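Local coordinates for protein putative transcriptional regulator (Clostridium difficile, PDB 3QI7) that is of unknown function but has a periplasmic-binding-protein-like fold, and may be a lipoprotein or regulator that binds a small ligand, at residues Asp226-Asp237 with Tyr249-Pro257. Residues are numbered along the deposited sequence; the frame is centred on the assembly and turned at random.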
ATOM      1  N   ASP A 226     -16.169  23.057  -3.142  1.00 26.42           N
ATOM      2  CA  ASP A 226     -14.954  22.848  -2.344  1.00 27.78           C
ATOM      3  C   ASP A 226     -15.213  21.926  -1.166  1.00 27.86           C
ATOM      4  O   ASP A 226     -15.168  22.333   0.010  1.00 29.28           O
ATOM      5  CB  ASP A 226     -14.328  24.154  -1.870  1.00 29.55           C
ATOM      6  CG  ASP A 226     -13.841  25.032  -3.022  1.00 33.01           C
ATOM      7  OD1 ASP A 226     -13.532  24.517  -4.106  1.00 29.81           O
ATOM      8  OD2 ASP A 226     -13.763  26.254  -2.820  1.00 39.41           O
ATOM      9  N   ILE A 227     -15.463  20.668  -1.510  1.00 26.80           N
ATOM     10  CA  ILE A 227     -15.594  19.585  -0.534  1.00 26.40           C
ATOM     11  C   ILE A 227     -14.708  18.453  -0.990  1.00 25.01           C
ATOM     12  O   ILE A 227     -14.439  18.320  -2.185  1.00 25.17           O
ATOM     13  CB  ILE A 227     -17.069  19.104  -0.406  1.00 25.52           C
ATOM     14  CG1 ILE A 227     -17.588  18.471  -1.724  1.00 27.59           C
ATOM     15  CG2 ILE A 227     -17.949  20.300   0.019  1.00 26.84           C
ATOM     16  CD1 ILE A 227     -19.111  18.113  -1.766  1.00 30.83           C
ATOM     17  N   ASN A 228     -14.247  17.646  -0.039  1.00 22.13           N
ATOM     18  CA  ASN A 228     -13.548  16.400  -0.353  1.00 22.58           C
ATOM     19  C   ASN A 228     -14.495  15.221  -0.324  1.00 23.51           C
ATOM     20  O   ASN A 228     -15.258  15.047   0.640  1.00 22.68           O
ATOM     21  CB  ASN A 228     -12.401  16.119   0.619  1.00 22.26           C
ATOM     22  CG  ASN A 228     -11.551  14.931   0.183  1.00 19.54           C
ATOM     23  OD1 ASN A 228     -10.873  15.023  -0.822  1.00 22.57           O
ATOM     24  ND2 ASN A 228     -11.646  13.796   0.894  1.00 17.61           N
ATOM     25  N   VAL A 229     -14.426  14.375  -1.359  1.00 20.30           N
ATOM     26  CA  VAL A 229     -15.276  13.192  -1.397  1.00 20.66           C
ATOM     27  C   VAL A 229     -14.379  11.946  -1.324  1.00 20.23           C
ATOM     28  O   VAL A 229     -13.366  11.831  -2.027  1.00 20.46           O
ATOM     29  CB  VAL A 229     -16.177  13.176  -2.651  1.00 20.27           C
ATOM     30  CG1 VAL A 229     -16.996  11.835  -2.753  1.00 24.07           C
ATOM     31  CG2 VAL A 229     -17.106  14.396  -2.684  1.00 22.28           C
ATOM     32  N   PHE A 230     -14.759  11.004  -0.470  1.00 20.30           N
ATOM     33  CA  PHE A 230     -13.952   9.819  -0.258  1.00 20.49           C
ATOM     34  C   PHE A 230     -14.802   8.579  -0.199  1.00 20.08           C
ATOM     35  O   PHE A 230     -15.817   8.572   0.501  1.00 19.57           O
ATOM     36  CB  PHE A 230     -13.239   9.956   1.075  1.00 18.63           C
ATOM     37  CG  PHE A 230     -12.393   8.763   1.449  1.00 21.89           C
ATOM     38  CD1 PHE A 230     -11.187   8.520   0.801  1.00 21.51           C
ATOM     39  CD2 PHE A 230     -12.775   7.916   2.472  1.00 22.37           C
ATOM     40  CE1 PHE A 230     -10.365   7.460   1.167  1.00 21.54           C
ATOM     41  CE2 PHE A 230     -11.976   6.827   2.813  1.00 21.81           C
ATOM     42  CZ  PHE A 230     -10.770   6.600   2.156  1.00 20.31           C
ATOM     43  N   GLY A 231     -14.338   7.518  -0.863  1.00 21.33           N
ATOM     44  CA  GLY A 231     -14.978   6.192  -0.791  1.00 20.20           C
ATOM     45  C   GLY A 231     -13.983   5.107  -0.410  1.00 21.88           C
ATOM     46  O   GLY A 231     -12.750   5.345  -0.333  1.00 19.09           O
ATOM     47  N   VAL A 232     -14.504   3.901  -0.192  1.00 22.20           N
ATOM     48  CA  VAL A 232     -13.737   2.873   0.510  1.00 22.85           C
ATOM     49  C   VAL A 232     -13.327   1.682  -0.341  1.00 24.44           C
ATOM     50  O   VAL A 232     -12.663   0.783   0.168  1.00 20.46           O
ATOM     51  CB  VAL A 232     -14.431   2.434   1.834  1.00 22.10           C
ATOM     52  CG1 VAL A 232     -14.726   3.638   2.740  1.00 22.47           C
ATOM     53  CG2 VAL A 232     -15.710   1.619   1.557  1.00 21.37           C
ATOM     54  N   ASN A 233     -13.654   1.714  -1.644  1.00 23.19           N
ATOM     55  CA  ASN A 233     -13.181   0.701  -2.599  1.00 24.55           C
ATOM     56  C   ASN A 233     -13.035   1.289  -4.023  1.00 22.72           C
ATOM     57  O   ASN A 233     -13.454   2.435  -4.304  1.00 21.91           O
ATOM     58  CB  ASN A 233     -14.100  -0.545  -2.600  1.00 24.29           C
ATOM     59  CG  ASN A 233     -15.562  -0.193  -2.855  1.00 27.32           C
ATOM     60  OD1 ASN A 233     -15.891   0.440  -3.869  1.00 26.69           O
ATOM     61  ND2 ASN A 233     -16.449  -0.571  -1.919  1.00 27.60           N
ATOM     62  N   GLU A 234     -12.440   0.496  -4.903  1.00 22.99           N
ATOM     63  CA  GLU A 234     -12.054   0.982  -6.209  1.00 25.30           C
ATOM     64  C   GLU A 234     -13.290   1.300  -7.037  1.00 24.99           C
ATOM     65  O   GLU A 234     -13.254   2.185  -7.894  1.00 23.53           O
ATOM     66  CB  GLU A 234     -11.214  -0.062  -6.940  1.00 26.24           C
ATOM     67  CG  GLU A 234      -9.861  -0.328  -6.324  1.00 32.95           C
ATOM     68  CD  GLU A 234      -9.095  -1.439  -7.047  1.00 41.43           C
ATOM     69  OE1 GLU A 234      -9.694  -2.139  -7.903  1.00 44.93           O
ATOM     70  OE2 GLU A 234      -7.885  -1.587  -6.772  1.00 42.93           O
ATOM     71  N   TYR A 235     -14.370   0.562  -6.805  1.00 24.27           N
ATOM     72  CA  TYR A 235     -15.614   0.790  -7.559  1.00 26.06           C
ATOM     73  C   TYR A 235     -16.166   2.187  -7.199  1.00 24.35           C
ATOM     74  O   TYR A 235     -16.517   2.969  -8.084  1.00 22.66           O
ATOM     75  CB  TYR A 235     -16.652  -0.310  -7.295  1.00 26.94           C
ATOM     76  CG  TYR A 235     -17.884  -0.168  -8.174  1.00 29.53           C
ATOM     77  CD1 TYR A 235     -17.899  -0.675  -9.471  1.00 34.78           C
ATOM     78  CD2 TYR A 235     -18.997   0.520  -7.732  1.00 34.63           C
ATOM     79  CE1 TYR A 235     -19.015  -0.513 -10.304  1.00 39.61           C
ATOM     80  CE2 TYR A 235     -20.111   0.687  -8.558  1.00 37.37           C
ATOM     81  CZ  TYR A 235     -20.110   0.168  -9.841  1.00 37.94           C
ATOM     82  OH  TYR A 235     -21.218   0.337 -10.642  1.00 36.66           O
HETATM   83  N   MSE A 236     -16.180   2.511  -5.906  1.00 22.66           N
HETATM   84  CA  MSE A 236     -16.556   3.860  -5.453  1.00 21.66           C
HETATM   85  C   MSE A 236     -15.601   4.907  -5.990  1.00 23.18           C
HETATM   86  O   MSE A 236     -16.066   5.992  -6.404  1.00 23.73           O
HETATM   87  CB  MSE A 236     -16.602   3.967  -3.908  1.00 22.84           C
HETATM   88  CG  MSE A 236     -17.652   3.128  -3.295  1.00 25.15           C
HETATM   89 SE   MSE A 236     -17.996   3.723  -1.515  0.75 20.58          SE
HETATM   90  CE  MSE A 236     -18.984   2.184  -0.883  1.00 21.04           C
ATOM     91  N   ASP A 237     -14.286   4.598  -5.991  1.00 21.62           N
ATOM     92  CA  ASP A 237     -13.276   5.540  -6.456  1.00 21.36           C
ATOM     93  C   ASP A 237     -13.572   5.940  -7.906  1.00 21.90           C
ATOM     94  O   ASP A 237     -13.460   7.113  -8.285  1.00 21.58           O
ATOM     95  CB  ASP A 237     -11.860   4.954  -6.432  1.00 19.61           C
ATOM     96  CG  ASP A 237     -11.304   4.785  -5.022  1.00 22.16           C
ATOM     97  OD1 ASP A 237     -11.698   5.563  -4.113  1.00 22.83           O
ATOM     98  OD2 ASP A 237     -10.479   3.865  -4.870  1.00 21.43           O
ATOM     99  N   TYR A 249     -14.975  19.039  -7.687  1.00 26.31           N
ATOM    100  CA  TYR A 249     -14.740  19.006  -6.265  1.00 25.19           C
ATOM    101  C   TYR A 249     -13.355  18.439  -5.994  1.00 23.32           C
ATOM    102  O   TYR A 249     -12.547  18.330  -6.920  1.00 24.73           O
ATOM    103  CB  TYR A 249     -15.879  18.246  -5.536  1.00 26.18           C
ATOM    104  CG  TYR A 249     -16.245  16.866  -6.040  1.00 24.22           C
ATOM    105  CD1 TYR A 249     -15.457  15.761  -5.767  1.00 20.00           C
ATOM    106  CD2 TYR A 249     -17.428  16.662  -6.744  1.00 26.15           C
ATOM    107  CE1 TYR A 249     -15.835  14.462  -6.180  1.00 21.13           C
ATOM    108  CE2 TYR A 249     -17.802  15.385  -7.185  1.00 21.62           C
ATOM    109  CZ  TYR A 249     -17.016  14.300  -6.914  1.00 23.85           C
ATOM    110  OH  TYR A 249     -17.426  13.065  -7.353  1.00 25.47           O
ATOM    111  N   ILE A 250     -13.065  18.133  -4.738  1.00 23.86           N
ATOM    112  CA  ILE A 250     -11.761  17.607  -4.352  1.00 21.02           C
ATOM    113  C   ILE A 250     -11.820  16.101  -4.066  1.00 21.89           C
ATOM    114  O   ILE A 250     -12.769  15.611  -3.441  1.00 20.61           O
ATOM    115  CB  ILE A 250     -11.211  18.327  -3.085  1.00 22.71           C
ATOM    116  CG1 ILE A 250     -11.050  19.827  -3.325  1.00 23.22           C
ATOM    117  CG2 ILE A 250      -9.902  17.752  -2.649  1.00 20.47           C
ATOM    118  CD1 ILE A 250     -11.247  20.668  -2.032  1.00 22.59           C
ATOM    119  N   VAL A 251     -10.817  15.377  -4.546  1.00 19.61           N
ATOM    120  CA  VAL A 251     -10.600  13.974  -4.170  1.00 20.47           C
ATOM    121  C   VAL A 251      -9.148  13.831  -3.712  1.00 21.28           C
ATOM    122  O   VAL A 251      -8.228  13.508  -4.486  1.00 19.64           O
ATOM    123  CB  VAL A 251     -10.949  12.990  -5.309  1.00 19.11           C
ATOM    124  CG1 VAL A 251     -10.882  11.550  -4.800  1.00 21.80           C
ATOM    125  CG2 VAL A 251     -12.336  13.352  -5.899  1.00 21.77           C
ATOM    126  N   ALA A 252      -8.951  14.052  -2.417  1.00 20.38           N
ATOM    127  CA  ALA A 252      -7.588  14.096  -1.861  1.00 21.89           C
ATOM    128  C   ALA A 252      -6.895  12.738  -2.050  1.00 19.44           C
ATOM    129  O   ALA A 252      -5.697  12.685  -2.360  1.00 17.24           O
ATOM    130  CB  ALA A 252      -7.636  14.487  -0.394  1.00 21.29           C
ATOM    131  N   GLU A 253      -7.656  11.653  -1.861  1.00 17.20           N
ATOM    132  CA  GLU A 253      -7.170  10.275  -2.028  1.00 18.27           C
ATOM    133  C   GLU A 253      -8.238   9.253  -2.467  1.00 17.73           C
ATOM    134  O   GLU A 253      -9.383   9.279  -2.020  1.00 20.78           O
ATOM    135  CB  GLU A 253      -6.546   9.760  -0.691  1.00 17.04           C
ATOM    136  CG  GLU A 253      -5.407  10.597  -0.156  1.00 20.12           C
ATOM    137  CD  GLU A 253      -4.784  10.015   1.107  1.00 21.90           C
ATOM    138  OE1 GLU A 253      -5.454   9.207   1.754  1.00 22.35           O
ATOM    139  OE2 GLU A 253      -3.639  10.384   1.461  1.00 25.92           O
ATOM    140  N   GLN A 254      -7.826   8.284  -3.284  1.00 18.80           N
ATOM    141  CA  GLN A 254      -8.599   7.055  -3.492  1.00 18.51           C
ATOM    142  C   GLN A 254      -8.650   6.269  -2.163  1.00 20.35           C
ATOM    143  O   GLN A 254      -7.825   6.488  -1.266  1.00 19.39           O
ATOM    144  CB  GLN A 254      -7.913   6.168  -4.514  1.00 18.27           C
ATOM    145  CG  GLN A 254      -7.784   6.776  -5.947  1.00 18.24           C
ATOM    146  CD  GLN A 254      -6.519   6.338  -6.646  1.00 21.92           C
ATOM    147  OE1 GLN A 254      -5.432   6.854  -6.366  1.00 18.89           O
ATOM    148  NE2 GLN A 254      -6.641   5.351  -7.536  1.00 18.08           N
ATOM    149  N   SER A 255      -9.577   5.322  -2.090  1.00 21.47           N
ATOM    150  CA  SER A 255      -9.632   4.328  -1.023  1.00 20.60           C
ATOM    151  C   SER A 255      -8.225   3.882  -0.620  1.00 22.11           C
ATOM    152  O   SER A 255      -7.857   3.900   0.565  1.00 23.21           O
ATOM    153  CB  SER A 255     -10.516   3.149  -1.466  1.00 25.26           C
ATOM    154  OG  SER A 255     -10.111   2.555  -2.689  1.00 21.64           O
ATOM    155  N   ASN A 256      -7.446   3.493  -1.618  1.00 21.45           N
ATOM    156  CA  ASN A 256      -6.013   3.283  -1.477  1.00 22.42           C
ATOM    157  C   ASN A 256      -5.311   3.973  -2.641  1.00 22.36           C
ATOM    158  O   ASN A 256      -5.538   3.593  -3.771  1.00 19.80           O
ATOM    159  CB  ASN A 256      -5.688   1.804  -1.486  1.00 22.68           C
ATOM    160  CG  ASN A 256      -6.089   1.137  -0.195  1.00 31.08           C
ATOM    161  OD1 ASN A 256      -5.462   1.349   0.841  1.00 35.89           O
ATOM    162  ND2 ASN A 256      -7.189   0.406  -0.235  1.00 27.58           N
ATOM    163  N   PRO A 257      -4.483   5.000  -2.366  1.00 23.04           N
ATOM    164  CA  PRO A 257      -3.821   5.721  -3.463  1.00 23.53           C
ATOM    165  C   PRO A 257      -3.023   4.822  -4.406  1.00 23.33           C
ATOM    166  O   PRO A 257      -2.228   4.002  -3.965  1.00 19.85           O
ATOM    167  CB  PRO A 257      -2.892   6.688  -2.741  1.00 23.66           C
ATOM    168  CG  PRO A 257      -3.601   6.963  -1.429  1.00 27.24           C
ATOM    169  CD  PRO A 257      -4.167   5.603  -1.057  1.00 22.16           C
TER
HETATM  170  O   HOH W   1     -10.790  11.619  -1.051  1.00 15.88           O
HETATM  171  O   HOH W   2     -12.075   8.040  -2.736  1.00 24.84           O
HETATM  172  O   HOH W   3      -8.882   3.199  -7.035  1.00 22.65           O
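Ser-255 buries the most surface here, and both its backbone and its hydroxyl are tied to the carboxylate of Asp-237. Ser-255 N donates to Asp-237 OD1 at 2.9 Å, nearly straight at 169°. Ser-255 OG donates to Asp-237 OD2 at 2.6 Å; both donors approach on the syn side of the carboxylate, somewhat out of its plane. A chi1 of 55° sets OG between backbone N and carbonyl carbon, within range of OD2, while CB packs 3.3 Å from Gly-231 O, a buried oxygen without a polar partner. One water joins Asp-237 OD1 to Gly-231 N and Glu-253 O.

At the other end, Ile-250 is held through its backbone: its N donates to Ile-227 O and its O accepts from Val-229 N, both at 2.9 Å, a single parallel bridge centred on Asn-228. The Asn-228 side chain extends this pairing, OD1 accepting a hydrogen bond from Ala-252 N at 2.7 Å in the carbonyl plane. Val-229 CG2 lies over one face of the Tyr-249 ring, 4.0 Å from its centroid and 24° off the normal, a CH-pi contact.

Much as in a beta-alpha-beta crossover, the chain leaves strand 228-231 through helix 234-247 and returns in parallel beside it, though 249-257 is no regular strand. Strand 228-231 also bonds to strand 159-164, Phe-230 and Glu-253 touch Leu-147 of helix 140-153, and Tyr-249 packs against helices 234-247 and 203-223.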